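Local structure of phosphohistidine phosphatase SixA (Escherichia coli, 1UJC) at residues V3-H8 with A134-D139; G9-D14 with R21-N26; E46-S51 with S71-L76; S51-A56 with I106-L111; G83-V88 with G113-E118. The protein removes the phosphoryl group from phosphohistidine on the HPt domain of the ArcB sensor, acting in the multistep His-Asp phosphorelay. One frame throughout, in Å; residues are numbered along the deposited sequence.

Interaction 1. Residues V3-H8 with A134-D139. With WO4 (tungstate(VI)ion), chain C.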
# COMPACT_ATOMS: atom_id res chain seq x y z
N VAL A 3 -1.18 -0.49 9.66
CA VAL A 3 -1.41 -0.06 8.29
C VAL A 3 -0.18 -0.37 7.47
O VAL A 3 0.93 0.01 7.85
CB VAL A 3 -1.70 1.45 8.22
CG1 VAL A 3 -1.96 1.86 6.78
CG2 VAL A 3 -2.89 1.80 9.10
N PHE A 4 -0.36 -1.09 6.37
CA PHE A 4 0.75 -1.42 5.50
C PHE A 4 0.58 -0.69 4.18
O PHE A 4 -0.30 -1.02 3.39
CB PHE A 4 0.82 -2.93 5.26
CG PHE A 4 1.01 -3.73 6.51
CD1 PHE A 4 -0.09 -4.24 7.20
CD2 PHE A 4 2.28 -3.97 7.01
CE1 PHE A 4 0.08 -4.97 8.37
CE2 PHE A 4 2.46 -4.71 8.18
CZ PHE A 4 1.36 -5.20 8.86
N ILE A 5 1.43 0.31 3.97
CA ILE A 5 1.37 1.12 2.76
C ILE A 5 2.33 0.58 1.72
O ILE A 5 3.54 0.47 1.96
CB ILE A 5 1.73 2.58 3.10
CG1 ILE A 5 0.80 3.09 4.20
CG2 ILE A 5 1.63 3.45 1.85
CD1 ILE A 5 1.13 4.45 4.73
N MET A 6 1.80 0.25 0.55
CA MET A 6 2.62 -0.31 -0.51
C MET A 6 2.55 0.44 -1.84
O MET A 6 1.49 0.88 -2.27
CB MET A 6 2.22 -1.78 -0.72
CG MET A 6 2.95 -2.50 -1.84
SD MET A 6 2.46 -4.24 -1.88
CE MET A 6 3.93 -5.00 -2.66
N ARG A 7 3.70 0.58 -2.48
CA ARG A 7 3.77 1.23 -3.78
C ARG A 7 3.60 0.12 -4.81
O ARG A 7 4.19 -0.95 -4.67
CB ARG A 7 5.13 1.91 -3.98
CG ARG A 7 5.29 2.55 -5.34
CD ARG A 7 6.67 3.16 -5.51
NE ARG A 7 6.82 3.80 -6.81
CZ ARG A 7 7.98 4.18 -7.33
NH1 ARG A 7 9.11 3.98 -6.66
NH2 ARG A 7 8.02 4.76 -8.52
N HIS A 8 2.78 0.37 -5.82
CA HIS A 8 2.55 -0.62 -6.86
C HIS A 8 3.89 -1.10 -7.41
O HIS A 8 4.91 -0.41 -7.27
CB HIS A 8 1.72 0.01 -7.98
CG HIS A 8 2.47 1.05 -8.76
ND1 HIS A 8 3.46 0.72 -9.65
CD2 HIS A 8 2.41 2.40 -8.74
CE1 HIS A 8 3.99 1.82 -10.16
NE2 HIS A 8 3.36 2.86 -9.62
N ALA A 134 5.61 0.17 3.75
CA ALA A 134 5.84 0.93 4.97
C ALA A 134 4.84 0.46 6.01
O ALA A 134 3.65 0.29 5.71
CB ALA A 134 5.67 2.41 4.70
N SER A 135 5.32 0.25 7.23
CA SER A 135 4.47 -0.19 8.33
C SER A 135 4.19 0.97 9.26
O SER A 135 5.11 1.63 9.74
CB SER A 135 5.14 -1.31 9.12
OG SER A 135 4.52 -1.44 10.39
N VAL A 136 2.92 1.21 9.52
CA VAL A 136 2.49 2.29 10.38
C VAL A 136 1.45 1.81 11.37
O VAL A 136 0.48 1.17 10.97
CB VAL A 136 1.86 3.44 9.56
CG1 VAL A 136 1.26 4.49 10.48
CG2 VAL A 136 2.90 4.06 8.63
N THR A 137 1.65 2.09 12.64
CA THR A 137 0.67 1.71 13.65
C THR A 137 -0.14 2.97 13.90
O THR A 137 0.40 3.98 14.34
CB THR A 137 1.34 1.27 14.95
OG1 THR A 137 2.08 0.06 14.72
CG2 THR A 137 0.28 1.02 16.02
N LEU A 138 -1.43 2.91 13.59
CA LEU A 138 -2.31 4.06 13.74
C LEU A 138 -3.30 3.88 14.89
O LEU A 138 -3.93 2.83 15.03
CB LEU A 138 -3.08 4.30 12.45
CG LEU A 138 -3.97 5.54 12.31
CD1 LEU A 138 -3.13 6.81 12.35
CD2 LEU A 138 -4.72 5.45 10.99
N ASP A 139 -3.44 4.91 15.71
CA ASP A 139 -4.38 4.85 16.82
C ASP A 139 -5.68 5.56 16.45
O ASP A 139 -5.79 6.20 15.40
CB ASP A 139 -3.76 5.40 18.11
CG ASP A 139 -3.68 6.91 18.15
OD1 ASP A 139 -2.93 7.43 19.02
OD2 ASP A 139 -4.34 7.59 17.34
W WO4 C . 4.08 5.22 -9.90
O1 WO4 C . 4.34 5.04 -8.20
O2 WO4 C . 2.39 5.05 -10.25
O3 WO4 C . 5.08 4.14 -10.81
O4 WO4 C . 4.52 6.82 -10.37
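Val3 and Ile5 face Val136 and Ala134 as hydrogen-bonded pairs of an antiparallel ladder, with Phe4 opposite Ser135 as the non-hydrogen-bonded pair between them. Val3 N gives to Val136 O at 2.7 Å, and Val136 N answers to Val3 O at 2.9 Å. One pair further on, Ile5 N bonds Ala134 O and Ala134 N bonds Ile5 O, both at 2.8 Å. Between the two bonded pairs, Phe4 CA makes a CA-H...O contact with Ala134 O. Val3, Ile5, Ala134 and Val136 share one face of the sheet. Val3 CG2 lies anti to the carbonyl carbon, which brings it alongside Leu138 CB at 4.2 Å; the two side chains point the same way. Ile5 has CG1 anti to the carbonyl carbon (chi1 -56°) and an extended tail, and CD1 ends 4.3 Å from Val136 CG2. Helix 111-119 covers Ile5, and helix 85-98 covers Val3 and Leu138 through Leu92. On the other face the Phe4 ring lies obliquely near Ser135 CB. Ser135 OG turns instead to Asn147 on strand 144-150. Beyond the ladder, the extended Arg7 chain brings NE to tungstate O1 at 3.1 Å, met at the guanidinium edge. His8 NE2 binds the tungsten at 2.5 Å. Arg7, His8 and Gly9 fit the Arg-His-Gly motif of the histidine phosphatase superfamily, in whose members the motif histidine takes up the phosphoryl group, a role His8 probably shares. The chemistry is therefore divided: backbone bonds and apolar packing fix the strand, and its polar C-terminal end holds a phosphate-like anion at the pocket.

Interaction 2. Residues G9-D14 with R21-N26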
# COMPACT_ATOMS: atom_id res chain seq x y z
N GLY A 9 3.89 -2.27 -8.03
CA GLY A 9 5.12 -2.83 -8.58
C GLY A 9 5.55 -2.19 -9.89
O GLY A 9 4.81 -1.42 -10.49
N ASP A 10 6.76 -2.53 -10.33
CA ASP A 10 7.33 -2.02 -11.57
C ASP A 10 6.30 -2.15 -12.70
O ASP A 10 5.71 -3.22 -12.89
CB ASP A 10 8.60 -2.81 -11.90
CG ASP A 10 9.35 -2.25 -13.09
OD1 ASP A 10 9.87 -1.11 -13.00
OD2 ASP A 10 9.42 -2.94 -14.12
N ALA A 11 6.11 -1.08 -13.45
CA ALA A 11 5.12 -1.09 -14.53
C ALA A 11 5.64 -0.64 -15.88
O ALA A 11 6.56 0.18 -15.97
CB ALA A 11 3.94 -0.21 -14.13
N ALA A 12 5.04 -1.17 -16.94
CA ALA A 12 5.43 -0.83 -18.30
C ALA A 12 5.34 0.69 -18.47
O ALA A 12 4.40 1.32 -17.98
CB ALA A 12 4.52 -1.52 -19.30
N LEU A 13 6.32 1.26 -19.16
CA LEU A 13 6.35 2.70 -19.38
C LEU A 13 5.30 3.18 -20.38
O LEU A 13 4.76 4.28 -20.24
CB LEU A 13 7.74 3.13 -19.86
CG LEU A 13 8.78 3.31 -18.75
CD1 LEU A 13 10.14 3.59 -19.36
CD2 LEU A 13 8.34 4.46 -17.84
N ASP A 14 5.02 2.35 -21.38
CA ASP A 14 4.05 2.74 -22.40
C ASP A 14 2.75 1.94 -22.37
O ASP A 14 2.75 0.73 -22.17
CB ASP A 14 4.68 2.63 -23.78
CG ASP A 14 4.04 3.58 -24.79
OD1 ASP A 14 4.00 3.24 -25.99
OD2 ASP A 14 3.59 4.67 -24.38
N ARG A 21 -1.57 1.48 -17.55
CA ARG A 21 -0.26 0.84 -17.70
C ARG A 21 -0.24 -0.43 -16.86
O ARG A 21 -0.50 -0.39 -15.67
CB ARG A 21 0.86 1.77 -17.20
CG ARG A 21 1.05 3.04 -18.01
CD ARG A 21 1.81 4.07 -17.19
NE ARG A 21 3.04 3.52 -16.62
CZ ARG A 21 3.63 3.97 -15.52
NH1 ARG A 21 3.09 4.98 -14.86
NH2 ARG A 21 4.74 3.40 -15.07
N PRO A 22 0.06 -1.58 -17.49
CA PRO A 22 0.09 -2.84 -16.74
C PRO A 22 1.41 -3.04 -15.98
O PRO A 22 2.36 -2.28 -16.15
CB PRO A 22 -0.08 -3.88 -17.84
CG PRO A 22 0.70 -3.27 -18.97
CD PRO A 22 0.27 -1.81 -18.93
N LEU A 23 1.44 -4.06 -15.14
CA LEU A 23 2.63 -4.37 -14.36
C LEU A 23 3.60 -5.14 -15.26
O LEU A 23 3.18 -5.80 -16.20
CB LEU A 23 2.23 -5.23 -13.16
CG LEU A 23 2.71 -4.86 -11.75
CD1 LEU A 23 2.67 -3.35 -11.54
CD2 LEU A 23 1.83 -5.57 -10.73
N THR A 24 4.89 -5.03 -15.00
CA THR A 24 5.88 -5.77 -15.78
C THR A 24 6.07 -7.11 -15.09
O THR A 24 5.64 -7.31 -13.95
CB THR A 24 7.24 -5.07 -15.81
OG1 THR A 24 7.82 -5.14 -14.50
CG2 THR A 24 7.11 -3.61 -16.24
N THR A 25 6.74 -8.04 -15.78
CA THR A 25 7.02 -9.35 -15.22
C THR A 25 7.77 -9.20 -13.91
O THR A 25 7.44 -9.85 -12.91
CB THR A 25 7.86 -10.17 -16.21
OG1 THR A 25 7.08 -10.44 -17.38
CG2 THR A 25 8.30 -11.48 -15.59
N ASN A 26 8.79 -8.34 -13.90
CA ASN A 26 9.59 -8.08 -12.71
C ASN A 26 8.69 -7.48 -11.63
O ASN A 26 8.78 -7.85 -10.46
CB ASN A 26 10.74 -7.13 -13.04
CG ASN A 26 11.48 -6.64 -11.80
OD1 ASN A 26 12.16 -7.40 -11.11
ND2 ASN A 26 11.34 -5.35 -11.51
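Ala11 and Leu23 lie side by side, CA to CA 4.1 Å, joined by a single backbone bridge. Two main-chain hydrogen bonds flank this pair. Thr24 N gives a nearly straight bond to Asp10 O at 2.9 Å. Ala12 N gives to Pro22 O at 3.0 Å. Side chains add two more bonds. Thr24 OG1 donates to Asp10 OD2 at 2.7 Å, on the anti lone pair of that oxygen. The Arg21 chain bends at chi3 (51°), which turns NE onto Ala12 O at 2.9 Å. The bond is nearly straight (176°); the oxygen lies in the guanidinium plane and NE in the carbonyl plane. NH1 on the same guanidinium forms a salt bridge with Asp18. A lysine in place of Arg21 would probably leave Ala12 O without its in-plane donor and weaken the simultaneous hold on Asp18. Apolar contacts join Ala11 CB to Leu23 CD1 and Ala12 CB to Pro22 CG. Other van der Waals contacts involve a polar atom on one side. Leu23 CD1 lies 3.1 Å from Gly9 O, and Thr24 CG2 presses against Ala12 N at 3.3 Å. Asn26 ND2 comes up to Asp10 CB, the two side chains crossing at about a right angle. The contact closes the surface turn between strand 2-7 and helix 25-40. Thr24 is the N-cap of that helix, with OG1 also bonded to Gly27 N. Helix 54-66 lies against the turn, through Thr59 to Gly9 N and Gln58 to Leu23 N, and the Arg21 side chain comes within about 4 Å of the tungstate.

Interaction 3. Residues E46-S51 with S71-L76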
# COMPACT_ATOMS: atom_id res chain seq x y z
N GLU A 46 -6.74 -7.66 7.27
CA GLU A 46 -8.19 -7.67 7.45
C GLU A 46 -8.92 -6.89 6.37
O GLU A 46 -10.01 -7.27 5.94
CB GLU A 46 -8.56 -7.09 8.82
CG GLU A 46 -10.04 -7.21 9.17
CD GLU A 46 -10.40 -6.57 10.50
OE1 GLU A 46 -9.68 -6.78 11.49
OE2 GLU A 46 -11.43 -5.85 10.56
N ARG A 47 -8.33 -5.78 5.93
CA ARG A 47 -8.94 -4.95 4.91
C ARG A 47 -7.92 -4.50 3.86
O ARG A 47 -6.73 -4.36 4.15
CB ARG A 47 -9.58 -3.72 5.57
CG ARG A 47 -10.76 -4.04 6.47
CD ARG A 47 -12.00 -4.39 5.64
NE ARG A 47 -12.66 -3.19 5.13
CZ ARG A 47 -13.38 -2.36 5.87
NH1 ARG A 47 -13.54 -2.59 7.17
NH2 ARG A 47 -13.96 -1.29 5.32
N VAL A 48 -8.41 -4.26 2.65
CA VAL A 48 -7.55 -3.83 1.56
C VAL A 48 -8.12 -2.61 0.82
O VAL A 48 -9.28 -2.61 0.42
CB VAL A 48 -7.34 -4.97 0.55
CG1 VAL A 48 -6.49 -4.49 -0.61
CG2 VAL A 48 -6.68 -6.14 1.25
N LEU A 49 -7.28 -1.59 0.67
CA LEU A 49 -7.65 -0.36 -0.03
C LEU A 49 -6.69 -0.25 -1.20
O LEU A 49 -5.47 -0.33 -1.02
CB LEU A 49 -7.49 0.84 0.91
CG LEU A 49 -8.16 0.71 2.28
CD1 LEU A 49 -7.88 1.96 3.11
CD2 LEU A 49 -9.66 0.52 2.11
N VAL A 50 -7.22 -0.06 -2.40
CA VAL A 50 -6.37 0.02 -3.58
C VAL A 50 -6.75 1.14 -4.55
O VAL A 50 -7.91 1.54 -4.65
CB VAL A 50 -6.40 -1.32 -4.35
CG1 VAL A 50 -7.82 -1.61 -4.84
CG2 VAL A 50 -5.41 -1.29 -5.52
N SER A 51 -5.74 1.65 -5.26
CA SER A 51 -5.94 2.69 -6.25
C SER A 51 -6.69 2.09 -7.44
O SER A 51 -6.57 0.91 -7.72
CB SER A 51 -4.59 3.22 -6.74
OG SER A 51 -4.73 3.90 -7.97
N SER A 71 -11.71 -11.34 0.65
CA SER A 71 -12.35 -11.65 -0.61
C SER A 71 -12.57 -10.36 -1.38
O SER A 71 -12.36 -10.29 -2.59
CB SER A 71 -13.69 -12.35 -0.37
OG SER A 71 -14.32 -12.64 -1.61
N SER A 72 -13.00 -9.33 -0.66
CA SER A 72 -13.24 -8.05 -1.30
C SER A 72 -12.09 -7.07 -1.07
O SER A 72 -11.18 -7.31 -0.28
CB SER A 72 -14.55 -7.44 -0.78
OG SER A 72 -15.64 -8.31 -1.03
N ALA A 73 -12.15 -5.97 -1.81
CA ALA A 73 -11.16 -4.91 -1.72
C ALA A 73 -11.93 -3.64 -2.00
O ALA A 73 -12.93 -3.66 -2.70
CB ALA A 73 -10.07 -5.12 -2.77
N GLU A 74 -11.47 -2.54 -1.43
CA GLU A 74 -12.14 -1.26 -1.62
C GLU A 74 -11.29 -0.40 -2.53
O GLU A 74 -10.16 -0.04 -2.19
CB GLU A 74 -12.34 -0.59 -0.26
CG GLU A 74 -13.26 -1.40 0.64
CD GLU A 74 -12.79 -1.44 2.08
OE1 GLU A 74 -12.83 -0.39 2.76
OE2 GLU A 74 -12.39 -2.53 2.53
N VAL A 75 -11.83 -0.11 -3.71
CA VAL A 75 -11.14 0.71 -4.69
C VAL A 75 -11.44 2.16 -4.34
O VAL A 75 -12.58 2.60 -4.42
CB VAL A 75 -11.66 0.41 -6.12
CG1 VAL A 75 -10.91 1.27 -7.13
CG2 VAL A 75 -11.46 -1.07 -6.43
N LEU A 76 -10.40 2.88 -3.92
CA LEU A 76 -10.53 4.27 -3.51
C LEU A 76 -9.96 5.26 -4.53
O LEU A 76 -8.80 5.16 -4.90
CB LEU A 76 -9.81 4.49 -2.16
CG LEU A 76 -10.46 4.00 -0.86
CD1 LEU A 76 -10.73 2.52 -0.93
CD2 LEU A 76 -9.52 4.32 0.31
O HOH W 1 -11.04 -5.02 2.16
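Leu49 projects from its strand as a bump that fits between Leu76 and the stem of Glu74. Its CD2 lies 3.8 Å from Leu76 CD1, while CD1 faces Leu76 CD2 at 4.0 Å. The two leucines meet through both branches. Leu49 CD2 also touches Glu74 OE1 at 3.4 Å. Glu74 bends at chi2 (139°), passes Leu49 at a slant and reaches Arg47. Arg47, folded at chi2 and chi3, grips the carboxylate side-on. Arg47 NE meets Glu74 OE2 at 2.7 Å; the oxygen lies in the guanidinium plane and is met on its syn side, somewhat out of the carboxylate plane. Arg47 NH2 comes to Glu74 OE1 from above the carboxylate plane, at 2.9 Å. A water beside this salt bridge, at the guanidinium edge, joins Val48 N to Glu74 OE2. On the opposite face Val50 and Val75 lie side by side, CG1 to CG2 at 4.0 Å, and Val48 CG1 rests near Ala73 CB. Parallel backbone bonds set this register: Glu74 N to Val48 O, Val50 N to Glu74 O, and Leu76 N to Val50 O. Glu98 and Tyr91, both on helix 85-98, hold Arg47 NH1 and Glu74 OE1. Strand 74-75 is the outermost strand on this side of the sheet. The pairing closes the beta-alpha-beta unit with strand 47-50 and helix 54-66. That helix packs on the valine face, and helix 85-98 on the leucine face.

Interaction 4. Residues S51-A56 with I106-L111. With WO4 (tungstate(VI)ion), chain C.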
# COMPACT_ATOMS: atom_id res chain seq x y z
N SER A 51 -5.74 1.65 -5.26
CA SER A 51 -5.94 2.69 -6.25
C SER A 51 -6.69 2.09 -7.44
O SER A 51 -6.57 0.91 -7.72
CB SER A 51 -4.59 3.22 -6.74
OG SER A 51 -4.73 3.90 -7.97
N PRO A 52 -7.50 2.91 -8.13
CA PRO A 52 -8.28 2.49 -9.30
C PRO A 52 -7.42 2.19 -10.52
O PRO A 52 -7.88 1.58 -11.48
CB PRO A 52 -9.21 3.68 -9.55
CG PRO A 52 -9.31 4.34 -8.21
CD PRO A 52 -7.88 4.27 -7.72
N PHE A 53 -6.16 2.62 -10.49
CA PHE A 53 -5.26 2.40 -11.61
C PHE A 53 -4.80 0.95 -11.74
O PHE A 53 -4.46 0.30 -10.75
CB PHE A 53 -4.04 3.33 -11.51
CG PHE A 53 -4.35 4.78 -11.76
CD1 PHE A 53 -5.65 5.20 -12.05
CD2 PHE A 53 -3.34 5.74 -11.71
CE1 PHE A 53 -5.94 6.54 -12.28
CE2 PHE A 53 -3.62 7.08 -11.94
CZ PHE A 53 -4.92 7.49 -12.22
N LEU A 54 -4.80 0.47 -12.98
CA LEU A 54 -4.44 -0.91 -13.28
C LEU A 54 -3.18 -1.44 -12.60
O LEU A 54 -3.17 -2.58 -12.13
CB LEU A 54 -4.33 -1.11 -14.80
CG LEU A 54 -5.65 -1.08 -15.57
CD1 LEU A 54 -5.43 -1.49 -17.02
CD2 LEU A 54 -6.63 -2.03 -14.92
N ARG A 55 -2.12 -0.64 -12.54
CA ARG A 55 -0.90 -1.11 -11.90
C ARG A 55 -1.08 -1.39 -10.41
O ARG A 55 -0.43 -2.29 -9.86
CB ARG A 55 0.26 -0.12 -12.14
CG ARG A 55 -0.01 1.33 -11.79
CD ARG A 55 1.14 2.17 -12.34
NE ARG A 55 1.07 3.60 -12.01
CZ ARG A 55 0.31 4.49 -12.63
NH1 ARG A 55 -0.49 4.13 -13.63
NH2 ARG A 55 0.36 5.77 -12.27
N ALA A 56 -1.97 -0.66 -9.76
CA ALA A 56 -2.22 -0.87 -8.34
C ALA A 56 -3.03 -2.16 -8.16
O ALA A 56 -2.66 -3.04 -7.38
CB ALA A 56 -2.97 0.32 -7.75
N ILE A 106 -2.46 -0.13 -1.24
CA ILE A 106 -1.62 -0.19 -2.43
C ILE A 106 -1.86 1.08 -3.23
O ILE A 106 -2.99 1.34 -3.66
CB ILE A 106 -1.94 -1.44 -3.28
CG1 ILE A 106 -1.63 -2.70 -2.48
CG2 ILE A 106 -1.13 -1.42 -4.56
CD1 ILE A 106 -1.95 -4.00 -3.21
N SER A 107 -0.80 1.86 -3.44
CA SER A 107 -0.94 3.13 -4.15
C SER A 107 0.24 3.51 -5.03
O SER A 107 0.90 2.65 -5.61
CB SER A 107 -1.20 4.23 -3.12
OG SER A 107 -1.59 5.45 -3.74
N HIS A 108 0.49 4.82 -5.14
CA HIS A 108 1.57 5.32 -5.98
C HIS A 108 2.32 6.48 -5.35
O HIS A 108 1.92 7.01 -4.31
CB HIS A 108 1.03 5.84 -7.32
CG HIS A 108 -0.14 5.08 -7.87
ND1 HIS A 108 -0.10 4.48 -9.11
CD2 HIS A 108 -1.38 4.86 -7.38
CE1 HIS A 108 -1.28 3.93 -9.36
NE2 HIS A 108 -2.07 4.15 -8.33
N LEU A 109 3.41 6.85 -6.00
CA LEU A 109 4.19 8.01 -5.59
C LEU A 109 3.33 9.11 -6.22
O LEU A 109 2.71 8.88 -7.26
CB LEU A 109 5.56 8.04 -6.26
CG LEU A 109 6.63 6.98 -6.01
CD1 LEU A 109 7.80 7.24 -6.95
CD2 LEU A 109 7.07 7.01 -4.56
N PRO A 110 3.30 10.31 -5.63
CA PRO A 110 4.01 10.68 -4.41
C PRO A 110 3.15 10.47 -3.17
O PRO A 110 3.60 10.67 -2.04
CB PRO A 110 4.30 12.16 -4.65
CG PRO A 110 3.02 12.61 -5.28
CD PRO A 110 2.68 11.49 -6.26
N LEU A 111 1.90 10.05 -3.41
CA LEU A 111 0.95 9.82 -2.33
C LEU A 111 1.44 8.95 -1.17
O LEU A 111 1.27 9.31 -0.01
CB LEU A 111 -0.35 9.24 -2.89
CG LEU A 111 -1.46 8.88 -1.89
CD1 LEU A 111 -1.60 9.97 -0.85
CD2 LEU A 111 -2.76 8.67 -2.64
W WO4 C . 4.08 5.22 -9.90
O1 WO4 C . 4.34 5.04 -8.20
O2 WO4 C . 2.39 5.05 -10.25
O3 WO4 C . 5.08 4.14 -10.81
O4 WO4 C . 4.52 6.82 -10.37
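His108 is gripped through both ring nitrogens, and each is met at the ring edge. NE2 shares a hydrogen bond of 2.7 Å with Ser51 OG. ND1 donates to tungstate O2 at 2.8 Å. Ser51 OG also accepts from Phe53 N at 3.2 Å, an ST turn that ties the serine to the start of the helix. Its own torsion, OG anti to the backbone N (chi1 162°), points the hydroxyl at the histidine. Second-shell Ser51 thus positions first-shell His108. Phe53 offers a ring edge to the face of His108 in an offset edge-to-face pair, with the planes at 76°. Arg55 stands across the same ring, its guanidinium turned 79° to it, with His108 CE1 over one guanidinium face. Arg55 NE and NH2 both donate to tungstate O2, NE at 2.6 Å, so three N-H groups converge on that oxygen. Leu109 N bonds O1 at 3.0 Å, just before the cis peptide bond to Pro110. These groups form a pocket for an anion, consistent with a phosphate site. Away from it, Ala56 CB packs on Ile106 CG2 at 4.1 Å, and Ser51 N bonds Ile106 O. The contact joins the C-terminal ends of neighbouring strands 47-50 and 102-107. It sits where helix 54-66 begins and where the chain turns towards helix 111-119, with His8, just past strand 2-7, packed against the His108 ring.

Interaction 5. Residues G83-V88 with G113-E118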
# COMPACT_ATOMS: atom_id res chain seq x y z
N GLY A 83 -4.18 11.72 -5.33
CA GLY A 83 -5.15 11.57 -4.26
C GLY A 83 -4.97 12.52 -3.09
O GLY A 83 -3.86 12.98 -2.81
N ASP A 84 -6.07 12.80 -2.41
CA ASP A 84 -6.07 13.70 -1.27
C ASP A 84 -5.65 12.92 -0.02
O ASP A 84 -6.44 12.15 0.54
CB ASP A 84 -7.47 14.29 -1.09
CG ASP A 84 -7.51 15.36 -0.03
OD1 ASP A 84 -7.95 16.48 -0.35
OD2 ASP A 84 -7.11 15.08 1.12
N VAL A 85 -4.41 13.12 0.41
CA VAL A 85 -3.88 12.41 1.57
C VAL A 85 -4.73 12.64 2.82
O VAL A 85 -4.76 11.81 3.73
CB VAL A 85 -2.42 12.82 1.87
CG1 VAL A 85 -2.37 14.19 2.54
CG2 VAL A 85 -1.76 11.77 2.74
N GLY A 86 -5.43 13.76 2.85
CA GLY A 86 -6.27 14.06 4.00
C GLY A 86 -7.44 13.10 4.10
O GLY A 86 -7.76 12.60 5.18
N LEU A 87 -8.08 12.84 2.96
CA LEU A 87 -9.22 11.94 2.91
C LEU A 87 -8.78 10.50 3.15
O LEU A 87 -9.51 9.71 3.74
CB LEU A 87 -9.94 12.07 1.56
CG LEU A 87 -10.63 13.40 1.26
CD1 LEU A 87 -11.20 13.38 -0.16
CD2 LEU A 87 -11.73 13.67 2.28
N VAL A 88 -7.59 10.15 2.67
CA VAL A 88 -7.08 8.80 2.88
C VAL A 88 -6.87 8.63 4.38
O VAL A 88 -7.26 7.62 4.98
CB VAL A 88 -5.74 8.58 2.15
CG1 VAL A 88 -5.22 7.18 2.44
CG2 VAL A 88 -5.93 8.78 0.65
N GLY A 113 4.39 8.42 -0.00
CA GLY A 113 5.33 9.12 0.86
C GLY A 113 4.62 10.11 1.77
O GLY A 113 4.85 10.12 2.98
N TYR A 114 3.76 10.94 1.18
CA TYR A 114 3.02 11.95 1.93
C TYR A 114 2.07 11.32 2.94
O TYR A 114 1.84 11.87 4.02
CB TYR A 114 2.20 12.85 1.00
CG TYR A 114 3.00 13.56 -0.07
CD1 TYR A 114 4.17 14.24 0.25
CD2 TYR A 114 2.57 13.56 -1.39
CE1 TYR A 114 4.90 14.91 -0.73
CE2 TYR A 114 3.29 14.22 -2.38
CZ TYR A 114 4.45 14.90 -2.04
OH TYR A 114 5.14 15.58 -3.03
N LEU A 115 1.51 10.16 2.59
CA LEU A 115 0.59 9.47 3.47
C LEU A 115 1.25 9.12 4.80
O LEU A 115 0.66 9.32 5.86
CB LEU A 115 0.06 8.19 2.80
CG LEU A 115 -0.98 7.40 3.60
CD1 LEU A 115 -2.16 8.29 3.96
CD2 LEU A 115 -1.45 6.22 2.77
N VAL A 116 2.47 8.58 4.74
CA VAL A 116 3.19 8.23 5.95
C VAL A 116 3.42 9.46 6.83
O VAL A 116 3.21 9.42 8.04
CB VAL A 116 4.57 7.60 5.64
CG1 VAL A 116 5.36 7.40 6.94
CG2 VAL A 116 4.38 6.26 4.95
N ALA A 117 3.84 10.56 6.21
CA ALA A 117 4.09 11.80 6.95
C ALA A 117 2.80 12.32 7.56
O ALA A 117 2.76 12.68 8.73
CB ALA A 117 4.70 12.86 6.02
N GLU A 118 1.75 12.36 6.74
CA GLU A 118 0.44 12.82 7.19
C GLU A 118 -0.05 12.02 8.39
O GLU A 118 -0.61 12.58 9.33
CB GLU A 118 -0.57 12.69 6.04
CG GLU A 118 -2.03 12.89 6.41
CD GLU A 118 -2.36 14.32 6.79
OE1 GLU A 118 -1.59 15.23 6.43
OE2 GLU A 118 -3.40 14.53 7.45
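Val85 meets Leu115 and Glu118 as the first residue of 83-88 to touch the other helix. It follows Asp84, the N-cap of helix 85-98, whose OD2 accepts from Leu87 N at 3.1 Å. Val85 carries most of the contact. Its CG2 lies anti to the backbone N, with CG1 between N and the carbonyl carbon (chi1 76°). This sends CG2 onto the backbone of helix 111-119, where it sits 3.4 Å from Leu115 CA, tighter than usual for two carbons. The same methyl touches Leu115 CD1 at 3.7 Å and Glu118 CB at 3.6 Å. CG1 brushes the Glu118 stem at CG, 4.1 Å away. The Val85 and Glu118 side chains lie at a slant to each other. An alanine at Val85 is likely to open a gap beside Leu115 and leave the Glu118 stem without its apolar support. The next turn brings Val88 round to the same side. Its CG1, anti to the backbone N, approaches Leu115 CD1 at 3.6 Å, the two side chains crossing at about a right angle. Leu115 is thus held by both valines, while its other branch reaches Ile5 on strand 2-7. The contact is hydrocarbon packing from helix to helix, and Asp84 spends its OD2 on capping its own helix. Such a contact depends on shape and close fit, and the polar ends of Asp84 and Glu118 add no bond across it.

How the interactions relate
From the N terminus, strand 2-7 enters interaction 1, which closes only at strand 133-138, so the other four contacts nest inside its loop. Interaction 2 is the first to close, on the turn into helix 25-40, and it stays in series with interactions 3, 4 and 5. Interaction 3 opens at strand 47-50 and closes at strand 74-75. It crosses interaction 4, which shares Ser51 and closes at the end of strand 102-107. Interaction 5 crosses interaction 4 in turn, tying helix 85-98 to helix 111-119 against the sheet. Interactions 1 and 4 meet at the tungstate, with Arg21 of interaction 2 close by.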